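Local coordinates for acetylene hydratase (Pelobacter acetylenicus, PDB 2E7Z), which catalyses the non-redox hydration of acetylene to acetaldehyde, using a tungsten-bis(molybdopterin guanine dinucleotide) cofactor and a [4Fe-4S] cluster, at residues Leu435-Asp440 with Tyr452-Asp457. Numbering follows the deposited sequence.
With MGD (2-amino-5,6-dimercapto-7-methyl-3,7,8a,9-tetrahydro-8-oxa-1,3,9,10-tetraaza-anthracen-4-one guanosine dinucleotide), chain E.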
loop_
_atom_site.group_PDB
_atom_site.type_symbol
_atom_site.label_atom_id
_atom_site.label_comp_id
_atom_site.label_asym_id
_atom_site.label_seq_id
_atom_site.Cartn_x
_atom_site.Cartn_y
_atom_site.Cartn_z
ATOM N N LEU A 435 2.551 -24.120 10.553
ATOM C CA LEU A 435 3.552 -23.216 11.120
ATOM C C LEU A 435 3.205 -21.788 10.793
ATOM O O LEU A 435 3.046 -21.461 9.622
ATOM C CB LEU A 435 4.951 -23.521 10.567
ATOM C CG LEU A 435 6.093 -22.577 10.974
ATOM C CD1 LEU A 435 6.381 -22.641 12.479
ATOM C CD2 LEU A 435 7.361 -22.929 10.236
ATOM N N VAL A 436 3.105 -20.944 11.818
ATOM C CA VAL A 436 2.914 -19.504 11.628
ATOM C C VAL A 436 3.970 -18.782 12.437
ATOM O O VAL A 436 4.151 -19.067 13.642
ATOM C CB VAL A 436 1.507 -19.045 12.054
ATOM C CG1 VAL A 436 1.323 -17.517 12.005
ATOM C CG2 VAL A 436 0.458 -19.777 11.244
ATOM N N VAL A 437 4.706 -17.890 11.788
ATOM C CA VAL A 437 5.707 -17.063 12.466
ATOM C C VAL A 437 5.328 -15.608 12.262
ATOM O O VAL A 437 5.055 -15.190 11.126
ATOM C CB VAL A 437 7.103 -17.320 11.870
ATOM C CG1 VAL A 437 8.151 -16.358 12.469
ATOM C CG2 VAL A 437 7.525 -18.801 12.004
ATOM N N CYS A 438 5.271 -14.834 13.338
ATOM C CA CYS A 438 4.924 -13.420 13.273
ATOM C C CYS A 438 6.063 -12.581 13.788
ATOM O O CYS A 438 6.415 -12.732 14.962
ATOM C CB CYS A 438 3.602 -13.140 13.993
ATOM S SG CYS A 438 3.100 -11.416 13.897
ATOM N N TYR A 439 6.648 -11.742 12.940
ATOM C CA TYR A 439 7.775 -10.887 13.302
ATOM C C TYR A 439 7.226 -9.472 13.438
ATOM O O TYR A 439 6.849 -8.820 12.448
ATOM C CB TYR A 439 8.885 -11.018 12.231
ATOM C CG TYR A 439 10.025 -10.043 12.356
ATOM C CD1 TYR A 439 10.968 -10.153 13.383
ATOM C CD2 TYR A 439 10.193 -9.017 11.416
ATOM C CE1 TYR A 439 12.032 -9.261 13.465
ATOM C CE2 TYR A 439 11.237 -8.139 11.508
ATOM C CZ TYR A 439 12.162 -8.260 12.524
ATOM O OH TYR A 439 13.170 -7.318 12.586
ATOM N N ASP A 440 7.113 -9.004 14.691
ATOM C CA ASP A 440 6.330 -7.796 14.949
ATOM C C ASP A 440 6.867 -7.125 16.199
ATOM O O ASP A 440 7.858 -7.567 16.771
ATOM C CB ASP A 440 4.821 -8.141 15.101
ATOM C CG ASP A 440 3.891 -6.984 14.685
ATOM O OD1 ASP A 440 3.762 -6.027 15.484
ATOM O OD2 ASP A 440 3.284 -7.054 13.569
ATOM N N TYR A 452 5.197 -18.875 16.804
ATOM C CA TYR A 452 6.340 -18.099 17.299
ATOM C C TYR A 452 6.132 -16.644 16.987
ATOM O O TYR A 452 5.786 -16.305 15.821
ATOM C CB TYR A 452 7.679 -18.542 16.646
ATOM C CG TYR A 452 7.982 -20.005 16.860
ATOM C CD1 TYR A 452 7.494 -20.969 15.977
ATOM C CD2 TYR A 452 8.713 -20.424 17.983
ATOM C CE1 TYR A 452 7.717 -22.312 16.165
ATOM C CE2 TYR A 452 8.930 -21.775 18.228
ATOM C CZ TYR A 452 8.416 -22.706 17.317
ATOM O OH TYR A 452 8.618 -24.047 17.545
ATOM N N VAL A 453 6.351 -15.800 18.001
ATOM C CA VAL A 453 6.315 -14.364 17.804
ATOM C C VAL A 453 7.732 -13.877 18.024
ATOM O O VAL A 453 8.344 -14.170 19.060
ATOM C CB VAL A 453 5.320 -13.692 18.746
ATOM C CG1 VAL A 453 5.307 -12.152 18.536
ATOM C CG2 VAL A 453 3.915 -14.264 18.521
ATOM N N LEU A 454 8.275 -13.189 17.027
ATOM C CA LEU A 454 9.676 -12.772 17.043
ATOM C C LEU A 454 9.754 -11.274 17.126
ATOM O O LEU A 454 9.063 -10.593 16.412
ATOM C CB LEU A 454 10.429 -13.282 15.818
ATOM C CG LEU A 454 10.408 -14.798 15.666
ATOM C CD1 LEU A 454 11.127 -15.138 14.373
ATOM C CD2 LEU A 454 11.108 -15.465 16.832
ATOM N N PRO A 455 10.559 -10.746 18.067
ATOM C CA PRO A 455 10.601 -9.302 18.258
ATOM C C PRO A 455 11.395 -8.504 17.246
ATOM O O PRO A 455 12.602 -8.710 17.072
ATOM C CB PRO A 455 11.264 -9.166 19.634
ATOM C CG PRO A 455 12.194 -10.343 19.703
ATOM C CD PRO A 455 11.423 -11.470 19.025
ATOM N N GLY A 456 10.706 -7.576 16.601
ATOM C CA GLY A 456 11.366 -6.703 15.647
ATOM C C GLY A 456 11.922 -5.423 16.243
ATOM O O GLY A 456 11.376 -4.899 17.227
ATOM N N ASP A 457 13.027 -4.928 15.703
ATOM C CA ASP A 457 13.513 -3.609 16.060
ATOM C C ASP A 457 12.530 -2.515 15.619
ATOM O O ASP A 457 11.549 -2.770 14.926
ATOM C CB ASP A 457 14.958 -3.359 15.581
ATOM C CG ASP A 457 15.117 -3.354 14.070
ATOM O OD1 ASP A 457 14.122 -3.461 13.353
ATOM O OD2 ASP A 457 16.288 -3.209 13.654
HETATM P PB MGD E . -0.880 -3.332 9.376
HETATM O O1B MGD E . -1.831 -4.320 8.748
HETATM O O2B MGD E . -1.349 -2.440 10.466
HETATM O O3B MGD E . -0.243 -2.356 8.273
HETATM O O3A MGD E . -0.485 -2.588 5.784
HETATM P PA MGD E . 0.624 -2.651 6.953
HETATM O O1A MGD E . 1.593 -1.510 6.868
HETATM O O2A MGD E . 1.128 -4.063 6.947
HETATM O "O5'" MGD E . 0.369 -4.204 9.902
HETATM C "C5'" MGD E . 1.602 -3.554 10.165
HETATM C "C4'" MGD E . 2.255 -4.327 11.293
HETATM O "O4'" MGD E . 3.621 -3.889 11.371
HETATM C "C3'" MGD E . 1.687 -4.001 12.671
HETATM O "O3'" MGD E . 1.256 -5.222 13.296
HETATM C "C2'" MGD E . 2.822 -3.319 13.463
HETATM O "O2'" MGD E . 2.878 -3.604 14.875
HETATM C "C1'" MGD E . 4.031 -3.871 12.758
HETATM N N9 MGD E . 5.237 -3.029 12.768
HETATM C C8 MGD E . 5.308 -1.681 12.646
HETATM N N7 MGD E . 6.586 -1.271 12.595
HETATM C C5 MGD E . 7.350 -2.386 12.611
HETATM C C6 MGD E . 8.769 -2.694 12.577
HETATM O O6 MGD E . 9.627 -1.791 12.491
HETATM N N1 MGD E . 9.094 -3.998 12.602
HETATM C C2 MGD E . 8.237 -5.002 12.751
HETATM N N2 MGD E . 8.709 -6.281 12.763
HETATM N N3 MGD E . 6.924 -4.792 12.797
HETATM C C4 MGD E . 6.462 -3.527 12.724
HETATM C C10 MGD E . -0.803 -1.307 5.237
HETATM C C11 MGD E . -1.561 -1.560 3.952
HETATM O O11 MGD E . -2.802 -2.142 4.345
HETATM C C12 MGD E . -1.781 -0.262 3.214
HETATM S S12 MGD E . -0.421 0.722 2.884
HETATM C C13 MGD E . -3.002 0.085 2.774
HETATM S S13 MGD E . -3.311 1.596 2.051
HETATM C C14 MGD E . -4.195 -0.811 2.899
HETATM N N15 MGD E . -5.157 -0.313 3.870
HETATM C C16 MGD E . -6.203 -1.159 4.096
HETATM C C17 MGD E . -7.563 -0.721 4.438
HETATM O O17 MGD E . -7.834 0.497 4.527
HETATM N N18 MGD E . -8.497 -1.673 4.636
HETATM C C19 MGD E . -8.240 -3.002 4.536
HETATM N N19 MGD E . -9.218 -3.907 4.754
HETATM N N20 MGD E . -7.016 -3.465 4.253
HETATM C C21 MGD E . -6.006 -2.618 4.018
HETATM N N22 MGD E . -4.800 -3.100 3.706
HETATM C C23 MGD E . -3.730 -2.229 3.268
HETATM O O HOH W 1 14.352 -4.705 10.918
HETATM O O HOH W 2 11.644 -4.786 12.783
#
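Cys438 N donates to Tyr452 O at 2.9 Å, and Leu454 N returns a bond to Cys438 O; with Asp440 N on Leu454 O, this ladder identifies parallel pairing of 435-440 with 452-455. Gly456 N continues it by bonding Asp440 O.

On the face carrying Val437, Tyr439, Tyr452 and Leu454, the Leu454 side chain has CG opposite its carbonyl carbon (chi1 -58°), and its CD1 meets Val437 CG1 at 3.7 Å. The Leu435 and Tyr452 side chains cross at about a right angle, Leu435 CD1 lying at the edge of the Tyr452 ring, 3.9 Å from CE1. The Tyr439 side chain leaves the strand with CG opposite the backbone N (chi1 171°), which carries CE1 to 3.4 Å from Gly456 CA. The guanine amino N2 of MGD sits over one face of this ring, fixed there by donating to Tyr439 O (3.2 Å, N-H...O 162°).

The C-terminal end of strand 435-440 and the loop after 452-455 form part of the dinucleotide pocket. The Asp440 carboxylate takes both ribose hydroxyls: OD1 accepts from MGD O2' and OD2 from MGD O3', each at 2.7 Å. A water donates to both Tyr439 OH and Asp457 OD1 and accepts from guanine N1; Tyr439 OH is also hydrogen-bonded to Lys489 O, while Arg462 and Arg513 form salt bridges with the Asp457 carboxylate.

Within the mixed sheet, strand 408-412 flanks 435-440 and strand 63-65 flanks 452-455; helix 80-98 packs on Leu435, Tyr452 and Leu454, and helix 491-501 touches Tyr439 and Leu454.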